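Local coordinates for protein putative branched-chain amino acid ABC transporter (Chromobacterium violaceum, PDB 4PYR) that is of uncertain function but binds glutathione in the cleft of a periplasmic-binding-protein-like fold and may regulate an enzyme, at residues L138-A141 with F142-W146; L205-G208 with G209-E213; G254-A257 with Y258-A261; A19-V22 with R23-V26. All coordinates share one frame; numbering follows the deposited sequence.

Along the chain the order is contact 4, contact 1, contact 2 and contact 3. Contacts 3 and 4 form a pair: their centres are about 11 Å apart, and helix 245-265 packs directly on helix 16-33 beside the five-stranded parallel sheet. Contact 1, on helix 133-150, and contact 2, in the loop 205-213, accompany the larger mixed sheet, with about 24 Å between their centres and no touch. Contact 1 lies about 29 Å from contact 3 and 31 Å from contact 4, centre to centre, across the middle of the chain. The late helix 245-265 thus rejoins the sheet formed early in the sequence, as expected of a two-lobed periplasmic-binding-protein fold, here holding glutathione.

Contact 1. Residues L138-A141 with F142-W146; sequences LGKA and FADEW
The carboxylate of Asp144 receives Lys140 at its oxygens, while a backbone group of the preceding helical turn sits over one of its faces. Lys140 NZ comes within 3.1 Å of Asp144 OD1, using that oxygen's syn lone pair, and makes a weak second bond to Asp144 OD2, so the ammonium straddles the two oxygens in an i, i+4 salt bridge. Over the face, Lys140 O stands 3.3 Å from Asp144 CG; the same oxygen accepts the main-chain hydrogen bond from Asp144 N at 2.8 Å. The lysine leaves the helix with CG anti to its own N (chi1 170°) and bends at chi2 (65°), and the chain swings outward and forward to the acid one turn on; Lys140 CE passes 3.2 Å from Asp144 OD2. This pair lies on the solvent side of helix 133-150, the crossover helix of a beta-alpha-beta unit between strands 125-129 and 155-158. The aromatic groups belong to the inner side. Phe142 CB rests 3.3 Å from Leu138 O, whose carbonyl takes Phe142 N in a backbone bond, and the ring leads away to Leu127, Ala178 and Met117. Trp146, beyond the local contact, has a cation-pi partner in Arg118. Glu145 N bonds to Ala141 O at a longer 3.2 Å, and the glutamate's OE2 is engaged in a salt bridge with Arg115 of helix 106-119.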
ATOM      1  N   LEU A 138     -12.646   2.634  -1.143  1.00 17.35           N
ATOM      2  CA  LEU A 138     -12.114   3.583  -0.182  1.00 17.76           C
ATOM      3  C   LEU A 138     -13.200   4.183   0.675  1.00 16.58           C
ATOM      4  O   LEU A 138     -13.057   4.388   1.874  1.00 16.98           O
ATOM      5  CB  LEU A 138     -11.382   4.744  -0.915  1.00 18.11           C
ATOM      6  CG  LEU A 138     -10.051   4.358  -1.476  1.00 20.82           C
ATOM      7  CD1 LEU A 138      -9.498   5.489  -2.307  1.00 19.59           C
ATOM      8  CD2 LEU A 138      -9.047   4.035  -0.403  1.00 23.39           C
ATOM      9  N   GLY A 139     -14.301   4.542   0.034  1.00 16.24           N
ATOM     10  CA  GLY A 139     -15.330   5.204   0.759  1.00 16.76           C
ATOM     11  C   GLY A 139     -15.947   4.297   1.819  1.00 17.66           C
ATOM     12  O   GLY A 139     -16.154   4.763   2.916  1.00 17.60           O
ATOM     13  N   LYS A 140     -16.221   3.042   1.454  1.00 17.21           N
ATOM     14  CA  LYS A 140     -16.758   2.066   2.448  1.00 18.74           C
ATOM     15  C   LYS A 140     -15.798   1.906   3.626  1.00 19.12           C
ATOM     16  O   LYS A 140     -16.222   1.956   4.804  1.00 19.78           O
ATOM     17  CB  LYS A 140     -17.038   0.721   1.743  1.00 20.45           C
ATOM     18  CG  LYS A 140     -17.355  -0.460   2.662  1.00 22.83           C
ATOM     19  CD  LYS A 140     -18.644  -0.249   3.415  1.00 23.88           C
ATOM     20  CE  LYS A 140     -19.117  -1.590   3.965  1.00 25.80           C
ATOM     21  NZ  LYS A 140     -20.022  -1.579   5.161  1.00 24.84           N
ATOM     22  N   ALA A 141     -14.511   1.715   3.318  1.00 17.10           N
ATOM     23  CA  ALA A 141     -13.530   1.522   4.358  1.00 17.18           C
ATOM     24  C   ALA A 141     -13.407   2.744   5.256  1.00 16.99           C
ATOM     25  O   ALA A 141     -13.284   2.622   6.460  1.00 19.64           O
ATOM     26  CB  ALA A 141     -12.204   1.120   3.749  1.00 18.33           C
ATOM     27  N   PHE A 142     -13.416   3.959   4.642  1.00 17.08           N
ATOM     28  CA  PHE A 142     -13.410   5.168   5.444  1.00 15.97           C
ATOM     29  C   PHE A 142     -14.636   5.233   6.387  1.00 17.39           C
ATOM     30  O   PHE A 142     -14.535   5.520   7.583  1.00 17.90           O
ATOM     31  CB  PHE A 142     -13.327   6.407   4.524  1.00 16.05           C
ATOM     32  CG  PHE A 142     -13.255   7.693   5.277  1.00 14.75           C
ATOM     33  CD1 PHE A 142     -14.376   8.233   5.895  1.00 16.18           C
ATOM     34  CD2 PHE A 142     -12.056   8.366   5.393  1.00 16.07           C
ATOM     35  CE1 PHE A 142     -14.287   9.387   6.640  1.00 16.12           C
ATOM     36  CE2 PHE A 142     -11.973   9.523   6.132  1.00 15.19           C
ATOM     37  CZ  PHE A 142     -13.079  10.069   6.727  1.00 18.14           C
ATOM     38  N   ALA A 143     -15.799   5.037   5.803  1.00 17.55           N
ATOM     39  CA  ALA A 143     -17.043   5.183   6.502  1.00 19.55           C
ATOM     40  C   ALA A 143     -17.128   4.170   7.649  1.00 19.93           C
ATOM     41  O   ALA A 143     -17.556   4.516   8.740  1.00 20.33           O
ATOM     42  CB  ALA A 143     -18.172   4.979   5.538  1.00 20.57           C
ATOM     43  N   ASP A 144     -16.678   2.961   7.395  1.00 19.11           N
ATOM     44  CA  ASP A 144     -16.720   1.935   8.470  1.00 20.99           C
ATOM     45  C   ASP A 144     -15.827   2.335   9.641  1.00 17.68           C
ATOM     46  O   ASP A 144     -16.192   2.128  10.839  1.00 24.05           O
ATOM     47  CB  ASP A 144     -16.300   0.577   7.930  1.00 22.10           C
ATOM     48  CG  ASP A 144     -17.403  -0.110   7.119  1.00 25.59           C
ATOM     49  OD1 ASP A 144     -18.562   0.365   7.106  1.00 29.15           O
ATOM     50  OD2 ASP A 144     -17.123  -1.120   6.449  1.00 26.55           O
ATOM     51  N   GLU A 145     -14.617   2.797   9.321  1.00 19.34           N
ATOM     52  CA  GLU A 145     -13.687   3.221  10.343  1.00 18.61           C
ATOM     53  C   GLU A 145     -14.200   4.425  11.133  1.00 20.20           C
ATOM     54  O   GLU A 145     -14.108   4.469  12.347  1.00 21.40           O
ATOM     55  CB  GLU A 145     -12.318   3.514   9.737  1.00 17.39           C
ATOM     56  CG  GLU A 145     -11.240   3.761  10.794  1.00 18.24           C
ATOM     57  CD  GLU A 145     -10.852   2.516  11.597  1.00 25.93           C
ATOM     58  OE1 GLU A 145     -10.995   1.337  11.172  1.00 30.83           O
ATOM     59  OE2 GLU A 145     -10.297   2.742  12.679  1.00 26.36           O
ATOM     60  N   TRP A 146     -14.755   5.415  10.435  1.00 18.43           N
ATOM     61  CA  TRP A 146     -15.311   6.595  11.093  1.00 19.27           C
ATOM     62  C   TRP A 146     -16.401   6.179  12.090  1.00 22.55           C
ATOM     63  O   TRP A 146     -16.430   6.635  13.227  1.00 21.82           O
ATOM     64  CB  TRP A 146     -15.941   7.593  10.012  1.00 20.64           C
ATOM     65  CG  TRP A 146     -16.295   8.879  10.662  1.00 20.59           C
ATOM     66  CD1 TRP A 146     -17.491   9.237  11.204  1.00 22.60           C
ATOM     67  CD2 TRP A 146     -15.401   9.953  10.916  1.00 19.33           C
ATOM     68  NE1 TRP A 146     -17.393  10.470  11.796  1.00 23.08           N
ATOM     69  CE2 TRP A 146     -16.121  10.942  11.609  1.00 22.50           C
ATOM     70  CE3 TRP A 146     -14.048  10.180  10.603  1.00 19.56           C
ATOM     71  CZ2 TRP A 146     -15.527  12.129  12.051  1.00 22.44           C
ATOM     72  CZ3 TRP A 146     -13.481  11.330  11.017  1.00 21.89           C
ATOM     73  CH2 TRP A 146     -14.217  12.301  11.745  1.00 24.36           C
TER

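Contact 2. Residues L205-G208 with G209-E213; sequences LNVG and GMQPE
Three backbone polar atoms, Leu205 O, Val207 N and Gly208 N, line one side of the end of the Gln211 side chain, which reaches back across the loop to meet them. The terminal amide is probably turned over in the model, and Gln211 CD lies 3.5 Å from Leu205 O. Val207 CG1 approaches the same Gln211 CD at 3.6 Å, adding an apolar neighbour. The glutamine gets there by an extended chain beyond CG, and its CG runs 3.7 Å from Gly208 O on the way. The loop joins strand 199-201 to strand 218-220, parallel neighbours in the mixed sheet, and doubles back through Gly208 and Gly209, where both glycines have positive phi, 107° and 65°. The amide of Asn206 is nearly parallel to that of Gln211, their planes 17° apart, although the two side chains cross at about a right angle. Asn206 is anchored outside the loop: its ND2 bonds to Asp221 OD2, and its backbone oxygen takes Arg249 NH2. Met299 also touches the side chains of both Asn206 and Gln211.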
ATOM      1  N   LEU A 205      -4.744  10.462  -4.594  1.00 19.61           N
ATOM      2  CA  LEU A 205      -4.596  11.826  -5.166  1.00 20.23           C
ATOM      3  C   LEU A 205      -3.211  12.220  -5.576  1.00 22.35           C
ATOM      4  O   LEU A 205      -3.033  13.211  -6.301  1.00 23.96           O
ATOM      5  CB  LEU A 205      -5.127  12.852  -4.169  1.00 19.38           C
ATOM      6  CG  LEU A 205      -6.578  12.593  -3.771  1.00 20.15           C
ATOM      7  CD1 LEU A 205      -7.011  13.686  -2.838  1.00 20.47           C
ATOM      8  CD2 LEU A 205      -7.503  12.509  -4.978  1.00 25.27           C
ATOM      9  N   ASN A 206      -2.211  11.472  -5.111  1.00 22.00           N
ATOM     10  CA  ASN A 206      -0.821  11.785  -5.382  1.00 25.56           C
ATOM     11  C   ASN A 206      -0.352  10.934  -6.547  1.00 27.41           C
ATOM     12  O   ASN A 206       0.117   9.805  -6.427  1.00 29.26           O
ATOM     13  CB  ASN A 206       0.026  11.563  -4.106  1.00 23.32           C
ATOM     14  CG  ASN A 206       1.465  12.022  -4.271  1.00 29.10           C
ATOM     15  OD1 ASN A 206       1.779  12.815  -5.175  1.00 30.38           O
ATOM     16  ND2 ASN A 206       2.362  11.551  -3.390  1.00 27.42           N
ATOM     17  N   VAL A 207      -0.527  11.490  -7.730  1.00 29.15           N
ATOM     18  CA  VAL A 207      -0.275  10.747  -8.940  1.00 31.48           C
ATOM     19  C   VAL A 207       1.051  11.113  -9.572  1.00 32.45           C
ATOM     20  O   VAL A 207       1.611  10.314 -10.350  1.00 39.62           O
ATOM     21  CB  VAL A 207      -1.436  10.923  -9.949  1.00 31.60           C
ATOM     22  CG1 VAL A 207      -1.448  12.329 -10.526  1.00 41.77           C
ATOM     23  CG2 VAL A 207      -1.299   9.891 -11.063  1.00 41.52           C
ATOM     24  N   GLY A 208       1.570  12.289  -9.215  1.00 33.88           N
ATOM     25  CA  GLY A 208       2.797  12.798  -9.745  1.00 38.09           C
ATOM     26  C   GLY A 208       2.552  13.939 -10.702  1.00 39.72           C
ATOM     27  O   GLY A 208       1.410  14.243 -11.012  1.00 39.34           O
ATOM     28  N   GLY A 209       3.630  14.551 -11.156  1.00 41.50           N
ATOM     29  CA  GLY A 209       3.546  15.704 -12.074  1.00 43.12           C
ATOM     30  C   GLY A 209       2.894  16.949 -11.469  1.00 41.65           C
ATOM     31  O   GLY A 209       2.691  17.051 -10.257  1.00 40.11           O
HETATM   32  N   MSE A 210       2.579  17.923 -12.332  1.00 44.82           N
HETATM   33  CA  MSE A 210       1.919  19.155 -11.896  1.00 41.31           C
HETATM   34  C   MSE A 210       0.496  18.902 -11.503  1.00 37.57           C
HETATM   35  O   MSE A 210      -0.282  18.402 -12.319  1.00 39.21           O
HETATM   36  CB  MSE A 210       1.839  20.181 -13.028  1.00 44.67           C
HETATM   37  CG  MSE A 210       2.004  21.564 -12.436  1.00 58.44           C
HETATM   38 SE   MSE A 210       3.921  21.718 -12.074  1.00 87.21          SE
HETATM   39  CE  MSE A 210       4.421  22.678 -13.733  1.00 80.33           C
ATOM     40  N   GLN A 211       0.155  19.212 -10.251  1.00 31.16           N
ATOM     41  CA  GLN A 211      -1.218  19.062  -9.726  1.00 32.05           C
ATOM     42  C   GLN A 211      -1.666  20.354  -9.022  1.00 32.78           C
ATOM     43  O   GLN A 211      -2.077  20.336  -7.875  1.00 30.87           O
ATOM     44  CB  GLN A 211      -1.279  17.850  -8.758  1.00 31.34           C
ATOM     45  CG  GLN A 211      -1.062  16.530  -9.469  1.00 31.26           C
ATOM     46  CD  GLN A 211      -1.414  15.331  -8.586  1.00 30.67           C
ATOM     47  OE1 GLN A 211      -2.567  14.982  -8.427  1.00 36.02           O
ATOM     48  NE2 GLN A 211      -0.394  14.684  -8.041  1.00 29.43           N
ATOM     49  N   PRO A 212      -1.598  21.509  -9.726  1.00 33.30           N
ATOM     50  CA  PRO A 212      -1.900  22.773  -9.029  1.00 34.09           C
ATOM     51  C   PRO A 212      -3.304  22.918  -8.476  1.00 30.56           C
ATOM     52  O   PRO A 212      -3.494  23.635  -7.482  1.00 31.70           O
ATOM     53  CB  PRO A 212      -1.672  23.846 -10.106  1.00 34.92           C
ATOM     54  CG  PRO A 212      -1.833  23.120 -11.386  1.00 34.77           C
ATOM     55  CD  PRO A 212      -1.393  21.706 -11.168  1.00 34.34           C
ATOM     56  N   GLU A 213      -4.283  22.198  -9.067  1.00 32.51           N
ATOM     57  CA  GLU A 213      -5.671  22.273  -8.525  1.00 28.00           C
ATOM     58  C   GLU A 213      -5.852  21.588  -7.197  1.00 30.12           C
ATOM     59  O   GLU A 213      -6.788  21.911  -6.483  1.00 26.58           O
ATOM     60  CB  GLU A 213      -6.728  21.715  -9.489  1.00 30.71           C
ATOM     61  CG  GLU A 213      -6.893  22.595 -10.731  1.00 29.46           C
ATOM     62  CD  GLU A 213      -5.703  22.488 -11.652  1.00 32.81           C
ATOM     63  OE1 GLU A 213      -5.175  21.332 -11.790  1.00 37.09           O
ATOM     64  OE2 GLU A 213      -5.297  23.509 -12.170  1.00 48.91           O
TER

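Contact 3. Residues G254-A257 with Y258-A261; sequences GIDA and YRLA
Charge pairing joins Asp256 and Arg259, whose side chains run alongside each other in the same direction. Arg259 NH1 bonds to Asp256 OD1 at 3.1 Å on the syn side of that oxygen, but the N-H points at it with a bend (138°), and the carboxylate and guanidinium planes are 52° apart. The aspartate has other claims on it, which may account for this skewed geometry: Val278 N also bonds to OD1, and Thr279 OG1 to OD2. Arg259 is shared too, its NH2 forming a salt bridge with Asp276, while the bend of its chain at chi3 (62°) turns the head back toward Asp256.

Apolar contact is limited to Ile255 CG2, 3.8 Å from Arg259 CD, so the isoleucine lines one flank of the arginine's aliphatic stem.

Side-chain carbons also press on carbonyls of the preceding turn. Arg259 CG passes 3.3 Å from Ile255 O, which Tyr258 CB approaches to 3.4 Å, and Leu260 CG hangs 3.5 Å from Asp256 O.

Backbone bonds of the i, i+4 kind hold the turn, from Tyr258 N to Gly254 O at 3.0 Å through Leu260 N to Asp256 O at 2.8 Å and Ala261 N to Ala257 O. The phenol packs on Ala29, Ala30 and Asp33 of helix 16-33, and its hydroxyl is hydrogen-bonded with Ser35 OG just past that helix. Buried all round, this is the middle of a long helix wedged between strand 62-64 of the parallel sheet, helix 16-33 and strand 274-277, as in the alpha/beta lobes of the periplasmic-binding-protein fold.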
ATOM      1  N   GLY A 254       9.380  -3.100  -2.950  1.00 14.61           N
ATOM      2  CA  GLY A 254      10.542  -3.991  -3.061  1.00 14.66           C
ATOM      3  C   GLY A 254      11.590  -3.784  -1.985  1.00 16.30           C
ATOM      4  O   GLY A 254      12.121  -4.756  -1.387  1.00 16.38           O
ATOM      5  N   ILE A 255      11.886  -2.513  -1.702  1.00 14.77           N
ATOM      6  CA  ILE A 255      12.843  -2.199  -0.652  1.00 15.48           C
ATOM      7  C   ILE A 255      12.326  -2.791   0.648  1.00 14.51           C
ATOM      8  O   ILE A 255      13.085  -3.479   1.348  1.00 15.96           O
ATOM      9  CB  ILE A 255      13.035  -0.688  -0.491  1.00 17.12           C
ATOM     10  CG1 ILE A 255      13.807  -0.175  -1.722  1.00 16.76           C
ATOM     11  CG2 ILE A 255      13.719  -0.337   0.825  1.00 15.36           C
ATOM     12  CD1 ILE A 255      13.872   1.312  -1.804  1.00 18.06           C
ATOM     13  N   ASP A 256      11.123  -2.466   1.045  1.00 15.18           N
ATOM     14  CA  ASP A 256      10.622  -2.997   2.351  1.00 14.53           C
ATOM     15  C   ASP A 256      10.443  -4.518   2.362  1.00 15.59           C
ATOM     16  O   ASP A 256      10.589  -5.122   3.437  1.00 16.70           O
ATOM     17  CB  ASP A 256       9.332  -2.320   2.755  1.00 15.57           C
ATOM     18  CG  ASP A 256       9.545  -0.948   3.371  1.00 15.85           C
ATOM     19  OD1 ASP A 256      10.695  -0.515   3.611  1.00 16.46           O
ATOM     20  OD2 ASP A 256       8.536  -0.298   3.648  1.00 15.75           O
ATOM     21  N   ALA A 257      10.187  -5.135   1.213  1.00 14.96           N
ATOM     22  CA  ALA A 257      10.043  -6.621   1.157  1.00 15.29           C
ATOM     23  C   ALA A 257      11.413  -7.245   1.502  1.00 15.91           C
ATOM     24  O   ALA A 257      11.486  -8.216   2.266  1.00 17.17           O
ATOM     25  CB  ALA A 257       9.563  -7.079  -0.228  1.00 16.63           C
ATOM     26  N   TYR A 258      12.493  -6.701   0.911  1.00 15.67           N
ATOM     27  CA  TYR A 258      13.815  -7.112   1.226  1.00 16.10           C
ATOM     28  C   TYR A 258      14.047  -6.965   2.744  1.00 16.92           C
ATOM     29  O   TYR A 258      14.500  -7.917   3.401  1.00 16.73           O
ATOM     30  CB  TYR A 258      14.849  -6.280   0.509  1.00 15.47           C
ATOM     31  CG  TYR A 258      16.235  -6.649   0.981  1.00 16.76           C
ATOM     32  CD1 TYR A 258      16.933  -7.638   0.365  1.00 15.93           C
ATOM     33  CD2 TYR A 258      16.861  -5.975   2.044  1.00 17.22           C
ATOM     34  CE1 TYR A 258      18.240  -7.969   0.777  1.00 16.18           C
ATOM     35  CE2 TYR A 258      18.132  -6.313   2.474  1.00 17.77           C
ATOM     36  CZ  TYR A 258      18.801  -7.314   1.846  1.00 16.36           C
ATOM     37  OH  TYR A 258      20.058  -7.695   2.276  1.00 19.96           O
ATOM     38  N   ARG A 259      13.711  -5.791   3.307  1.00 15.87           N
ATOM     39  CA  ARG A 259      14.009  -5.525   4.705  1.00 17.03           C
ATOM     40  C   ARG A 259      13.254  -6.437   5.633  1.00 17.36           C
ATOM     41  O   ARG A 259      13.830  -6.921   6.610  1.00 18.79           O
ATOM     42  CB  ARG A 259      13.758  -4.082   5.059  1.00 15.88           C
ATOM     43  CG  ARG A 259      14.629  -3.113   4.215  1.00 16.64           C
ATOM     44  CD  ARG A 259      14.262  -1.624   4.364  1.00 16.70           C
ATOM     45  NE  ARG A 259      14.431  -1.143   5.728  1.00 19.21           N
ATOM     46  CZ  ARG A 259      13.734  -0.195   6.321  1.00 16.25           C
ATOM     47  NH1 ARG A 259      12.738   0.428   5.695  1.00 18.39           N
ATOM     48  NH2 ARG A 259      14.027   0.160   7.551  1.00 19.66           N
ATOM     49  N   LEU A 260      11.976  -6.638   5.337  1.00 17.00           N
ATOM     50  CA  LEU A 260      11.144  -7.568   6.138  1.00 18.03           C
ATOM     51  C   LEU A 260      11.607  -8.996   6.015  1.00 18.30           C
ATOM     52  O   LEU A 260      11.650  -9.724   7.027  1.00 20.38           O
ATOM     53  CB  LEU A 260       9.688  -7.496   5.744  1.00 18.70           C
ATOM     54  CG  LEU A 260       8.876  -6.369   6.284  1.00 19.80           C
ATOM     55  CD1 LEU A 260       7.478  -6.498   5.675  1.00 20.27           C
ATOM     56  CD2 LEU A 260       8.794  -6.433   7.781  1.00 22.32           C
ATOM     57  N   ALA A 261      11.966  -9.418   4.809  1.00 17.92           N
ATOM     58  CA  ALA A 261      12.482 -10.779   4.604  1.00 18.19           C
ATOM     59  C   ALA A 261      13.680 -11.036   5.466  1.00 18.83           C
ATOM     60  O   ALA A 261      13.778 -12.100   6.106  1.00 19.23           O
ATOM     61  CB  ALA A 261      12.833 -10.999   3.150  1.00 18.88           C
TER

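Contact 4. Residues A19-V22 with R23-V26; sequences AAVV and RSGV
Val22 and Val26, one turn apart, form the close inner side of this helical segment. Val26 CG2 lies 3.4 Å from Val22 O, while the two side chains meet more lightly, Val22 CG1 to Val26 CG2 at 4.4 Å. Val22 O also accepts the straight backbone bond from Val26 N at 3.0 Å, with a weak one from Gly25 N. From this face Val22 touches Leu8 and Val26 reaches Val6 and Leu38, because helix 16-33 is the crossover of a beta-alpha-beta unit between the parallel strands 2-8 and 36-42. Arg23 shares that inward path: with CG anti to its carbonyl carbon (chi1 -80°), CG slides 3.4 Å from Ala19 O, and the extended chain takes NH1 to Val6 O and NH2 to Val41 O at the strands. Ala20 and Ser24 lie on the looser, partly exposed side. Ser24 N bonds to Ala20 O at 3.0 Å with a bent N-H (142°). In one of two conformers Ser24 OG reaches Val21 O at 2.7 Å, so this bond may not be constant; Gly25 N bonds to the same carbonyl at 3.1 Å. Val21 itself turns outward from the segment onto Thr247, Leu250 and Tyr251 of helix 245-265.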
ATOM      1  N   ALA A  19       6.338  -6.709 -11.536  1.00 19.18           N
ATOM      2  CA  ALA A  19       7.291  -7.605 -10.886  1.00 18.60           C
ATOM      3  C   ALA A  19       8.721  -7.102 -11.078  1.00 18.04           C
ATOM      4  O   ALA A  19       9.488  -7.100 -10.124  1.00 18.56           O
ATOM      5  CB  ALA A  19       7.156  -9.013 -11.452  1.00 21.23           C
ATOM      6  N   ALA A  20       9.021  -6.596 -12.286  1.00 19.52           N
ATOM      7  CA  ALA A  20      10.360  -6.102 -12.579  1.00 19.95           C
ATOM      8  C   ALA A  20      10.696  -4.888 -11.709  1.00 18.87           C
ATOM      9  O   ALA A  20      11.814  -4.774 -11.225  1.00 18.98           O
ATOM     10  CB  ALA A  20      10.480  -5.754 -14.043  1.00 22.76           C
ATOM     11  N   VAL A  21       9.730  -3.996 -11.475  1.00 17.32           N
ATOM     12  CA  VAL A  21       9.941  -2.840 -10.599  1.00 17.16           C
ATOM     13  C   VAL A  21      10.136  -3.247  -9.141  1.00 16.40           C
ATOM     14  O   VAL A  21      11.068  -2.769  -8.482  1.00 17.56           O
ATOM     15  CB  VAL A  21       8.814  -1.773 -10.816  1.00 20.35           C
ATOM     16  CG1 VAL A  21       9.063  -0.584  -9.921  1.00 22.36           C
ATOM     17  CG2 VAL A  21       8.757  -1.307 -12.295  1.00 21.62           C
ATOM     18  N   VAL A  22       9.306  -4.172  -8.685  1.00 17.30           N
ATOM     19  CA  VAL A  22       9.504  -4.713  -7.355  1.00 16.06           C
ATOM     20  C   VAL A  22      10.899  -5.320  -7.224  1.00 15.88           C
ATOM     21  O   VAL A  22      11.612  -5.042  -6.226  1.00 15.42           O
ATOM     22  CB  VAL A  22       8.443  -5.746  -7.039  1.00 15.19           C
ATOM     23  CG1 VAL A  22       8.735  -6.443  -5.721  1.00 15.52           C
ATOM     24  CG2 VAL A  22       7.031  -5.139  -6.985  1.00 16.59           C
ATOM     25  N   ARG A  23      11.294  -6.133  -8.198  1.00 15.37           N
ATOM     26  CA  ARG A  23      12.633  -6.725  -8.184  1.00 15.86           C
ATOM     27  C   ARG A  23      13.719  -5.662  -8.067  1.00 16.71           C
ATOM     28  O   ARG A  23      14.711  -5.849  -7.355  1.00 17.08           O
ATOM     29  CB  ARG A  23      12.897  -7.576  -9.437  1.00 19.70           C
ATOM     30  CG  ARG A  23      12.303  -8.951  -9.418  1.00 21.44           C
ATOM     31  CD  ARG A  23      12.872  -9.818 -10.512  1.00 24.95           C
ATOM     32  NE  ARG A  23      12.102 -11.015 -10.701  1.00 25.65           N
ATOM     33  CZ  ARG A  23      12.254 -12.113  -9.955  1.00 24.26           C
ATOM     34  NH1 ARG A  23      13.174 -12.150  -8.988  1.00 22.67           N
ATOM     35  NH2 ARG A  23      11.514 -13.166 -10.189  1.00 28.34           N
ATOM     36  N   SER A  24      13.545  -4.549  -8.772  0.50 15.69           N
ATOM     37  CA  SER A  24      14.585  -3.524  -8.795  0.50 16.04           C
ATOM     38  C   SER A  24      14.706  -2.888  -7.405  0.50 16.81           C
ATOM     39  O   SER A  24      15.784  -2.465  -7.007  0.50 18.69           O
ATOM     40  CB  SER A  24      14.318  -2.473  -9.891  0.50 17.16           C
ATOM     41  OG  SER A  24      13.223  -1.613  -9.591  0.50 14.78           O
ATOM     42  N   GLY A  25      13.611  -2.836  -6.653  1.00 15.60           N
ATOM     43  CA  GLY A  25      13.651  -2.327  -5.299  1.00 15.76           C
ATOM     44  C   GLY A  25      14.319  -3.309  -4.348  1.00 15.53           C
ATOM     45  O   GLY A  25      15.101  -2.904  -3.486  1.00 15.61           O
ATOM     46  N   VAL A  26      13.965  -4.588  -4.471  1.00 15.63           N
ATOM     47  CA  VAL A  26      14.609  -5.635  -3.686  1.00 15.73           C
ATOM     48  C   VAL A  26      16.100  -5.600  -3.888  1.00 16.21           C
ATOM     49  O   VAL A  26      16.878  -5.640  -2.888  1.00 16.37           O
ATOM     50  CB  VAL A  26      14.085  -7.057  -4.039  1.00 14.53           C
ATOM     51  CG1 VAL A  26      14.853  -8.136  -3.274  1.00 16.63           C
ATOM     52  CG2 VAL A  26      12.596  -7.177  -3.773  1.00 15.98           C
TER